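Local coordinates for protein manganese-dependent inorganic pyrophosphatase (Methanocaldococcus jannaschii, PDB 2EB0) that catalyses the hydrolysis of diphosphate to two phosphates, using two manganese ions per subunit, at residues B[260-265]-B[282-287]; B[274-279]-B[295-300]; B[28-33]-B[52-57]. All blocks are in the same frame, centred on the assembly; numbering follows the deposited sequence.

Contact 1 of 3, residues B[260-265]-B[282-287]; sequences GSEALV and GNSVFL
Ala263 and Val285 face each other as an antiparallel hydrogen-bonded pair, and their backbone bonds anchor the strands 260-265 and 284-287. Ala263 N reaches Val285 O at 2.7 Å, and Val285 N returns to Ala263 O. Ser261 and Leu287 form a second such pair. A fifth bond, Val265 N to Asn283 O, extends the pairing to the residue before strand 284-287.

This backbone is the tight part, and Ala263 and Leu287 are buried beside it. Ala263 CB lies 4.1 Å from Leu287 CD1 and 4.3 Å from Val285 CG2. Phe272 of helix 269-275 packs on Ala263 and Val285 from this side.

The other face is more polar and more open to solvent at Phe286, Glu262 and Ser284. Ser284 OG gives Glu262 OE2 only a weak bond of 3.3 Å. The stronger partner of this carboxylate is Lys230, in a salt bridge through OE1. With CG anti to the backbone N (chi1 -173°), the exposed Phe286 ring lies along the neighbouring strand, and its CZ is 3.7 Å from Gly260 CA. Leu264 CD2 touches Ser284 CB at 3.6 Å.

The chemistry implies that main-chain bonds hold the edge strand 284-287 to the DHHA2 sheet. Apolar side chains line one face, and the weak Ser284-Glu262 bond probably adds little.

Contact 2 of 3, residues B[274-279]-B[295-300]; sequences KAFNVK and KQVVPP
Ala275 and Pro300 bring the two backbones together, with their CA atoms 5.1 Å apart. Ala275 lies at the end of helix 269-275, and Phe276 is the first residue to leave helical phi/psi. The chain then turns away through Asn277. The opposing segment belongs to helix 293-306. It has a wider pi-type turn at 295-297 and a kink at Pro299 and Pro300, whose backbone N atoms make no bond to the preceding turn. No hydrogen bond joins the two segments.

Phe276 and Pro300 carry the contact. With CG anti to the carbonyl carbon (chi1 -59°), the Phe276 ring swings its CE2-CZ end toward helix 293-306. CE2 approaches Gln296 O at 3.4 Å, with this oxygen near the ring plane at the edge. CZ lies 3.6 Å from Val297 O and 4.0 Å from Val297 CG1. The Pro300 ring meets the same end of the phenyl ring obliquely, with Pro300 CG 3.5 Å from Phe276 CE2. Beside it, Pro300 CB packs against Ala275 O, and Ala275 CB sits 3.5 Å from Pro300 O.

Leu301 continues the packing on Ala275 and Phe276. The Phe272 ring also meets the Phe276 ring, their planes at about 35°. The amide of Gln296 turns elsewhere, bonding to the backbone of Met291, Ser292 and Gly289.

The chemistry implies that van der Waals packing joins the C-terminal end of helix 269-275, and the residue that follows it, to helix 293-306. The Gln296 carbonyl at the ring edge probably adds a weak electrostatic attraction to the C-H at CE2.

Contact 3 of 3, residues B[28-33]-B[52-57]; sequences YPARLG and ELIESA
Arg31 sets CG between its backbone N and carbonyl carbon (chi1 56°), then runs extended to NE. This carries the guanidinium across Leu53, and the two side chains cross at about a right angle. Leu53 CB sits over the centre of one guanidinium face, 3.5 Å from Arg31 CZ. Gly33 O lies close to the guanidinium plane and takes a 2.8 Å bond from Arg31 NH1, but the nitrogen sits above the Gly33 carbonyl plane. Arg31 NE bonds to Pro51 O. Without the guanidinium, as with an alanine here, Leu53 CB is likely to lose its flat cover, and Gly33 O and Pro51 O their side-chain donors.

The backbones run parallel. Arg31 N bonds to Glu52 O at 3.0 Å, and Ile54 N to Arg31 O at 3.1 Å in a nearly straight bond (171°). One water gives hydrogen bonds to both Pro29 O and Glu52 OE1. Ala30 CB meets Ile54 CD1 at 3.7 Å, and Leu32 CD2 lies 4.2 Å from Ile54 CG1. Val5 and Phe74 pack on both Leu32 and Ile54.

Strand 28-31, helix 37-45 and strand 52-53 form a beta-alpha-beta unit. It places the short strand 52-53 at the edge of the parallel sheet in the DHH domain.

In the fold
Contacts 1 and 2 belong to the DHHA2 domain, with centres about 12 Å apart. Their segments alternate along the chain. Helix 269-275, whose end takes part in contact 2, lies in the chain between the two strands of contact 1. They also touch where Val285 CG1 meets Lys279 O at 4.2 Å. Contact 3 lies in the DHH domain, across the centre of the chain. Its centre is about 34 Å from that of contact 1 and about 33 Å from that of contact 2. It is also the one near the metal site: the Leu32 side chain is about 5 Å from that of the manganese ligand His7 and about 11 Å from a bound manganese ion. Contacts 1 and 2 lie away from that site.

Contact 1 of 3, residues B[260-265]-B[282-287]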
loop_
_atom_site.group_PDB
_atom_site.type_symbol
_atom_site.label_atom_id
_atom_site.label_comp_id
_atom_site.label_asym_id
_atom_site.label_seq_id
_atom_site.Cartn_x
_atom_site.Cartn_y
_atom_site.Cartn_z
ATOM N N GLY B 260 29.449 -0.842 2.615
ATOM C CA GLY B 260 29.373 -0.142 1.346
ATOM C C GLY B 260 29.195 -1.148 0.224
ATOM O O GLY B 260 29.324 -2.350 0.436
ATOM N N SER B 261 28.897 -0.672 -0.976
ATOM C CA SER B 261 28.706 -1.588 -2.086
ATOM C C SER B 261 29.381 -1.140 -3.363
ATOM O O SER B 261 29.354 0.037 -3.705
ATOM C CB SER B 261 27.214 -1.778 -2.369
ATOM O OG SER B 261 26.542 -2.340 -1.257
ATOM N N GLU B 262 29.988 -2.089 -4.063
ATOM C CA GLU B 262 30.610 -1.787 -5.340
ATOM C C GLU B 262 29.493 -2.074 -6.327
ATOM O O GLU B 262 29.025 -3.204 -6.427
ATOM C CB GLU B 262 31.789 -2.714 -5.636
ATOM C CG GLU B 262 32.566 -2.295 -6.874
ATOM C CD GLU B 262 33.573 -3.336 -7.337
ATOM O OE1 GLU B 262 34.257 -3.942 -6.483
ATOM O OE2 GLU B 262 33.690 -3.536 -8.564
ATOM N N ALA B 263 29.048 -1.053 -7.043
ATOM C CA ALA B 263 27.979 -1.255 -8.001
ATOM C C ALA B 263 28.501 -1.529 -9.401
ATOM O O ALA B 263 29.311 -0.772 -9.923
ATOM C CB ALA B 263 27.069 -0.038 -8.023
ATOM N N LEU B 264 28.044 -2.627 -9.994
ATOM C CA LEU B 264 28.415 -2.975 -11.363
ATOM C C LEU B 264 27.266 -2.423 -12.197
ATOM O O LEU B 264 26.101 -2.707 -11.913
ATOM C CB LEU B 264 28.502 -4.487 -11.549
ATOM C CG LEU B 264 29.480 -5.282 -10.680
ATOM C CD1 LEU B 264 29.514 -6.725 -11.176
ATOM C CD2 LEU B 264 30.870 -4.677 -10.754
ATOM N N VAL B 265 27.587 -1.636 -13.221
ATOM C CA VAL B 265 26.549 -1.026 -14.039
ATOM C C VAL B 265 26.524 -1.515 -15.483
ATOM O O VAL B 265 27.506 -1.395 -16.213
ATOM C CB VAL B 265 26.685 0.509 -14.010
ATOM C CG1 VAL B 265 25.515 1.155 -14.740
ATOM C CG2 VAL B 265 26.734 0.988 -12.568
ATOM N N GLY B 282 34.819 3.253 -15.726
ATOM C CA GLY B 282 34.900 1.841 -16.043
ATOM C C GLY B 282 33.479 1.320 -16.127
ATOM O O GLY B 282 32.631 1.949 -16.759
ATOM N N ASN B 283 33.198 0.184 -15.496
ATOM C CA ASN B 283 31.841 -0.357 -15.526
ATOM C C ASN B 283 31.245 -0.472 -14.117
ATOM O O ASN B 283 30.172 -1.047 -13.933
ATOM C CB ASN B 283 31.831 -1.716 -16.222
ATOM C CG ASN B 283 32.895 -2.651 -15.690
ATOM O OD1 ASN B 283 33.078 -3.755 -16.201
ATOM N ND2 ASN B 283 33.606 -2.213 -14.659
ATOM N N SER B 284 31.941 0.085 -13.130
ATOM C CA SER B 284 31.469 0.039 -11.751
ATOM C C SER B 284 31.916 1.247 -10.925
ATOM O O SER B 284 32.727 2.059 -11.367
ATOM C CB SER B 284 31.952 -1.248 -11.069
ATOM O OG SER B 284 33.362 -1.256 -10.919
ATOM N N VAL B 285 31.366 1.355 -9.720
ATOM C CA VAL B 285 31.693 2.438 -8.799
ATOM C C VAL B 285 31.377 1.968 -7.385
ATOM O O VAL B 285 30.410 1.233 -7.169
ATOM C CB VAL B 285 30.857 3.720 -9.075
ATOM C CG1 VAL B 285 31.301 4.377 -10.359
ATOM C CG2 VAL B 285 29.384 3.371 -9.156
ATOM N N PHE B 286 32.186 2.389 -6.421
ATOM C CA PHE B 286 31.941 2.006 -5.041
ATOM C C PHE B 286 31.024 3.038 -4.403
ATOM O O PHE B 286 31.334 4.226 -4.402
ATOM C CB PHE B 286 33.236 1.946 -4.243
ATOM C CG PHE B 286 33.055 1.394 -2.861
ATOM C CD1 PHE B 286 32.751 0.045 -2.674
ATOM C CD2 PHE B 286 33.168 2.215 -1.747
ATOM C CE1 PHE B 286 32.563 -0.475 -1.394
ATOM C CE2 PHE B 286 32.982 1.705 -0.461
ATOM C CZ PHE B 286 32.678 0.355 -0.285
ATOM N N LEU B 287 29.896 2.584 -3.868
ATOM C CA LEU B 287 28.962 3.493 -3.222
ATOM C C LEU B 287 29.146 3.412 -1.709
ATOM O O LEU B 287 28.809 2.403 -1.071
ATOM C CB LEU B 287 27.526 3.140 -3.615
ATOM C CG LEU B 287 27.237 3.258 -5.115
ATOM C CD1 LEU B 287 25.813 2.843 -5.409
ATOM C CD2 LEU B 287 27.471 4.688 -5.567
#

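Contact 2 of 3, residues B[274-279]-B[295-300]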
loop_
_atom_site.group_PDB
_atom_site.type_symbol
_atom_site.label_atom_id
_atom_site.label_comp_id
_atom_site.label_asym_id
_atom_site.label_seq_id
_atom_site.Cartn_x
_atom_site.Cartn_y
_atom_site.Cartn_z
ATOM N N LYS B 274 22.868 9.579 -13.215
ATOM C CA LYS B 274 21.929 10.641 -12.879
ATOM C C LYS B 274 21.333 10.316 -11.510
ATOM O O LYS B 274 21.234 11.172 -10.630
ATOM C CB LYS B 274 20.814 10.715 -13.926
ATOM C CG LYS B 274 19.731 11.734 -13.599
ATOM C CD LYS B 274 18.531 11.605 -14.525
ATOM C CE LYS B 274 17.378 12.475 -14.048
ATOM N NZ LYS B 274 16.092 12.175 -14.753
ATOM N N ALA B 275 20.952 9.057 -11.340
ATOM C CA ALA B 275 20.357 8.599 -10.097
ATOM C C ALA B 275 21.266 8.810 -8.883
ATOM O O ALA B 275 20.785 9.152 -7.804
ATOM C CB ALA B 275 19.984 7.112 -10.226
ATOM N N PHE B 276 22.574 8.633 -9.059
ATOM C CA PHE B 276 23.492 8.766 -7.933
ATOM C C PHE B 276 24.483 9.921 -7.926
ATOM O O PHE B 276 25.506 9.856 -7.239
ATOM C CB PHE B 276 24.242 7.445 -7.730
ATOM C CG PHE B 276 23.334 6.285 -7.458
ATOM C CD1 PHE B 276 22.776 5.558 -8.507
ATOM C CD2 PHE B 276 22.960 5.975 -6.150
ATOM C CE1 PHE B 276 21.853 4.544 -8.261
ATOM C CE2 PHE B 276 22.038 4.961 -5.891
ATOM C CZ PHE B 276 21.480 4.244 -6.947
ATOM N N ASN B 277 24.179 10.978 -8.670
ATOM C CA ASN B 277 25.046 12.148 -8.715
ATOM C C ASN B 277 26.508 11.745 -8.795
ATOM O O ASN B 277 27.342 12.291 -8.077
ATOM C CB ASN B 277 24.848 13.013 -7.467
ATOM C CG ASN B 277 23.441 13.561 -7.346
ATOM O OD1 ASN B 277 22.481 12.816 -7.171
ATOM N ND2 ASN B 277 23.315 14.878 -7.436
ATOM N N VAL B 278 26.822 10.790 -9.664
ATOM C CA VAL B 278 28.202 10.342 -9.807
ATOM C C VAL B 278 28.467 9.701 -11.169
ATOM O O VAL B 278 27.693 8.860 -11.631
ATOM C CB VAL B 278 28.576 9.333 -8.679
ATOM C CG1 VAL B 278 27.691 8.104 -8.753
ATOM C CG2 VAL B 278 30.042 8.946 -8.784
ATOM N N LYS B 279 29.557 10.113 -11.813
ATOM C CA LYS B 279 29.924 9.561 -13.114
ATOM C C LYS B 279 30.700 8.267 -12.879
ATOM O O LYS B 279 31.542 8.198 -11.982
ATOM C CB LYS B 279 30.796 10.543 -13.898
ATOM C CG LYS B 279 30.839 10.250 -15.392
ATOM C CD LYS B 279 32.049 10.876 -16.071
ATOM C CE LYS B 279 33.335 10.164 -15.668
ATOM N NZ LYS B 279 34.525 10.696 -16.387
ATOM N N LYS B 295 16.327 0.808 0.205
ATOM C CA LYS B 295 16.350 2.138 0.777
ATOM C C LYS B 295 17.372 3.101 0.180
ATOM O O LYS B 295 17.175 4.312 0.213
ATOM C CB LYS B 295 16.567 2.021 2.285
ATOM C CG LYS B 295 16.428 3.318 3.055
ATOM C CD LYS B 295 16.359 3.037 4.548
ATOM C CE LYS B 295 16.001 4.288 5.336
ATOM N NZ LYS B 295 15.756 3.958 6.768
ATOM N N GLN B 296 18.441 2.564 -0.392
ATOM C CA GLN B 296 19.487 3.400 -0.946
ATOM C C GLN B 296 19.694 3.293 -2.457
ATOM O O GLN B 296 20.257 4.206 -3.071
ATOM C CB GLN B 296 20.794 3.089 -0.218
ATOM C CG GLN B 296 20.711 3.381 1.274
ATOM C CD GLN B 296 21.949 2.940 2.037
ATOM O OE1 GLN B 296 22.142 1.752 2.290
ATOM N NE2 GLN B 296 22.797 3.898 2.402
ATOM N N VAL B 297 19.234 2.202 -3.063
ATOM C CA VAL B 297 19.423 2.020 -4.499
ATOM C C VAL B 297 18.157 2.194 -5.341
ATOM O O VAL B 297 18.171 2.880 -6.364
ATOM C CB VAL B 297 20.033 0.632 -4.797
ATOM C CG1 VAL B 297 20.213 0.457 -6.299
ATOM C CG2 VAL B 297 21.362 0.486 -4.073
ATOM N N VAL B 298 17.062 1.578 -4.921
ATOM C CA VAL B 298 15.821 1.677 -5.672
ATOM C C VAL B 298 15.217 3.091 -5.715
ATOM O O VAL B 298 14.881 3.599 -6.789
ATOM C CB VAL B 298 14.772 0.675 -5.121
ATOM C CG1 VAL B 298 13.449 0.818 -5.859
ATOM C CG2 VAL B 298 15.299 -0.750 -5.268
ATOM N N PRO B 299 15.106 3.760 -4.557
ATOM C CA PRO B 299 14.527 5.106 -4.530
ATOM C C PRO B 299 15.100 6.128 -5.510
ATOM O O PRO B 299 14.352 6.731 -6.279
ATOM C CB PRO B 299 14.701 5.529 -3.070
ATOM C CG PRO B 299 14.620 4.221 -2.342
ATOM C CD PRO B 299 15.481 3.328 -3.203
ATOM N N PRO B 300 16.428 6.348 -5.493
ATOM C CA PRO B 300 17.028 7.322 -6.411
ATOM C C PRO B 300 16.985 6.870 -7.863
ATOM O O PRO B 300 16.883 7.689 -8.776
ATOM C CB PRO B 300 18.456 7.446 -5.891
ATOM C CG PRO B 300 18.739 6.064 -5.425
ATOM C CD PRO B 300 17.467 5.701 -4.675
#

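Contact 3 of 3, residues B[28-33]-B[52-57]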
loop_
_atom_site.group_PDB
_atom_site.type_symbol
_atom_site.label_atom_id
_atom_site.label_comp_id
_atom_site.label_asym_id
_atom_site.label_seq_id
_atom_site.Cartn_x
_atom_site.Cartn_y
_atom_site.Cartn_z
ATOM N N TYR B 28 -1.438 -22.613 3.959
ATOM C CA TYR B 28 -0.194 -23.232 3.512
ATOM C C TYR B 28 0.974 -22.297 3.209
ATOM O O TYR B 28 0.817 -21.287 2.517
ATOM C CB TYR B 28 -0.443 -24.076 2.260
ATOM C CG TYR B 28 -1.599 -25.041 2.366
ATOM C CD1 TYR B 28 -1.720 -25.901 3.458
ATOM C CD2 TYR B 28 -2.569 -25.103 1.367
ATOM C CE1 TYR B 28 -2.779 -26.795 3.554
ATOM C CE2 TYR B 28 -3.631 -25.996 1.453
ATOM C CZ TYR B 28 -3.731 -26.838 2.547
ATOM O OH TYR B 28 -4.782 -27.724 2.634
ATOM N N PRO B 29 2.169 -22.631 3.726
ATOM C CA PRO B 29 3.371 -21.831 3.491
ATOM C C PRO B 29 3.931 -22.270 2.142
ATOM O O PRO B 29 3.759 -23.425 1.740
ATOM C CB PRO B 29 4.282 -22.241 4.638
ATOM C CG PRO B 29 3.940 -23.690 4.804
ATOM C CD PRO B 29 2.424 -23.659 4.748
ATOM N N ALA B 30 4.600 -21.370 1.438
ATOM C CA ALA B 30 5.150 -21.737 0.148
ATOM C C ALA B 30 6.280 -20.797 -0.236
ATOM O O ALA B 30 6.493 -19.764 0.415
ATOM C CB ALA B 30 4.054 -21.716 -0.913
ATOM N N ARG B 31 6.991 -21.172 -1.299
ATOM C CA ARG B 31 8.121 -20.414 -1.813
ATOM C C ARG B 31 8.064 -20.361 -3.342
ATOM O O ARG B 31 7.497 -21.246 -3.980
ATOM C CB ARG B 31 9.425 -21.075 -1.347
ATOM C CG ARG B 31 9.531 -22.543 -1.735
ATOM C CD ARG B 31 10.614 -23.281 -0.944
ATOM N NE ARG B 31 10.718 -24.689 -1.332
ATOM C CZ ARG B 31 11.433 -25.129 -2.367
ATOM N NH1 ARG B 31 12.116 -24.276 -3.126
ATOM N NH2 ARG B 31 11.470 -26.425 -2.644
ATOM N N LEU B 32 8.651 -19.321 -3.922
ATOM C CA LEU B 32 8.658 -19.146 -5.369
ATOM C C LEU B 32 10.003 -19.481 -5.990
ATOM O O LEU B 32 10.194 -19.294 -7.186
ATOM C CB LEU B 32 8.287 -17.700 -5.738
ATOM C CG LEU B 32 6.857 -17.215 -5.473
ATOM C CD1 LEU B 32 6.655 -15.828 -6.083
ATOM C CD2 LEU B 32 5.867 -18.186 -6.083
ATOM N N GLY B 33 10.934 -19.974 -5.179
ATOM C CA GLY B 33 12.255 -20.318 -5.685
ATOM C C GLY B 33 13.050 -21.198 -4.734
ATOM O O GLY B 33 12.543 -21.610 -3.694
ATOM N N GLU B 52 6.749 -25.709 0.771
ATOM C CA GLU B 52 6.569 -26.297 -0.553
ATOM C C GLU B 52 6.764 -25.254 -1.656
ATOM O O GLU B 52 6.426 -24.081 -1.494
ATOM C CB GLU B 52 5.173 -26.921 -0.682
ATOM C CG GLU B 52 4.071 -25.918 -1.006
ATOM C CD GLU B 52 2.723 -26.579 -1.211
ATOM O OE1 GLU B 52 2.058 -26.907 -0.205
ATOM O OE2 GLU B 52 2.336 -26.782 -2.383
ATOM N N LEU B 53 7.316 -25.699 -2.776
ATOM C CA LEU B 53 7.561 -24.835 -3.922
ATOM C C LEU B 53 6.358 -24.791 -4.870
ATOM O O LEU B 53 5.830 -25.827 -5.240
ATOM C CB LEU B 53 8.770 -25.344 -4.703
ATOM C CG LEU B 53 8.969 -24.704 -6.082
ATOM C CD1 LEU B 53 9.640 -23.328 -5.940
ATOM C CD2 LEU B 53 9.828 -25.617 -6.931
ATOM N N ILE B 54 5.919 -23.595 -5.248
ATOM C CA ILE B 54 4.810 -23.460 -6.198
ATOM C C ILE B 54 5.246 -22.482 -7.274
ATOM O O ILE B 54 6.246 -21.783 -7.110
ATOM C CB ILE B 54 3.519 -22.947 -5.542
ATOM C CG1 ILE B 54 3.764 -21.600 -4.863
ATOM C CG2 ILE B 54 3.004 -23.979 -4.568
ATOM C CD1 ILE B 54 2.547 -21.034 -4.192
ATOM N N GLU B 55 4.500 -22.420 -8.370
ATOM C CA GLU B 55 4.876 -21.542 -9.471
ATOM C C GLU B 55 3.709 -20.803 -10.102
ATOM O O GLU B 55 3.898 -19.776 -10.753
ATOM C CB GLU B 55 5.586 -22.362 -10.548
ATOM C CG GLU B 55 6.821 -23.092 -10.052
ATOM C CD GLU B 55 6.929 -24.501 -10.605
ATOM O OE1 GLU B 55 6.918 -24.662 -11.845
ATOM O OE2 GLU B 55 7.025 -25.446 -9.792
ATOM N N SER B 56 2.506 -21.329 -9.919
ATOM C CA SER B 56 1.326 -20.717 -10.505
ATOM C C SER B 56 0.300 -20.330 -9.448
ATOM O O SER B 56 0.018 -21.098 -8.533
ATOM C CB SER B 56 0.698 -21.684 -11.515
ATOM O OG SER B 56 -0.533 -21.187 -11.999
ATOM N N ALA B 57 -0.261 -19.134 -9.586
ATOM C CA ALA B 57 -1.245 -18.651 -8.631
ATOM C C ALA B 57 -2.656 -19.003 -9.069
ATOM O O ALA B 57 -3.602 -18.856 -8.297
ATOM C CB ALA B 57 -1.119 -17.147 -8.474
HETATM O O HOH W 1 2.280 -25.723 2.204
#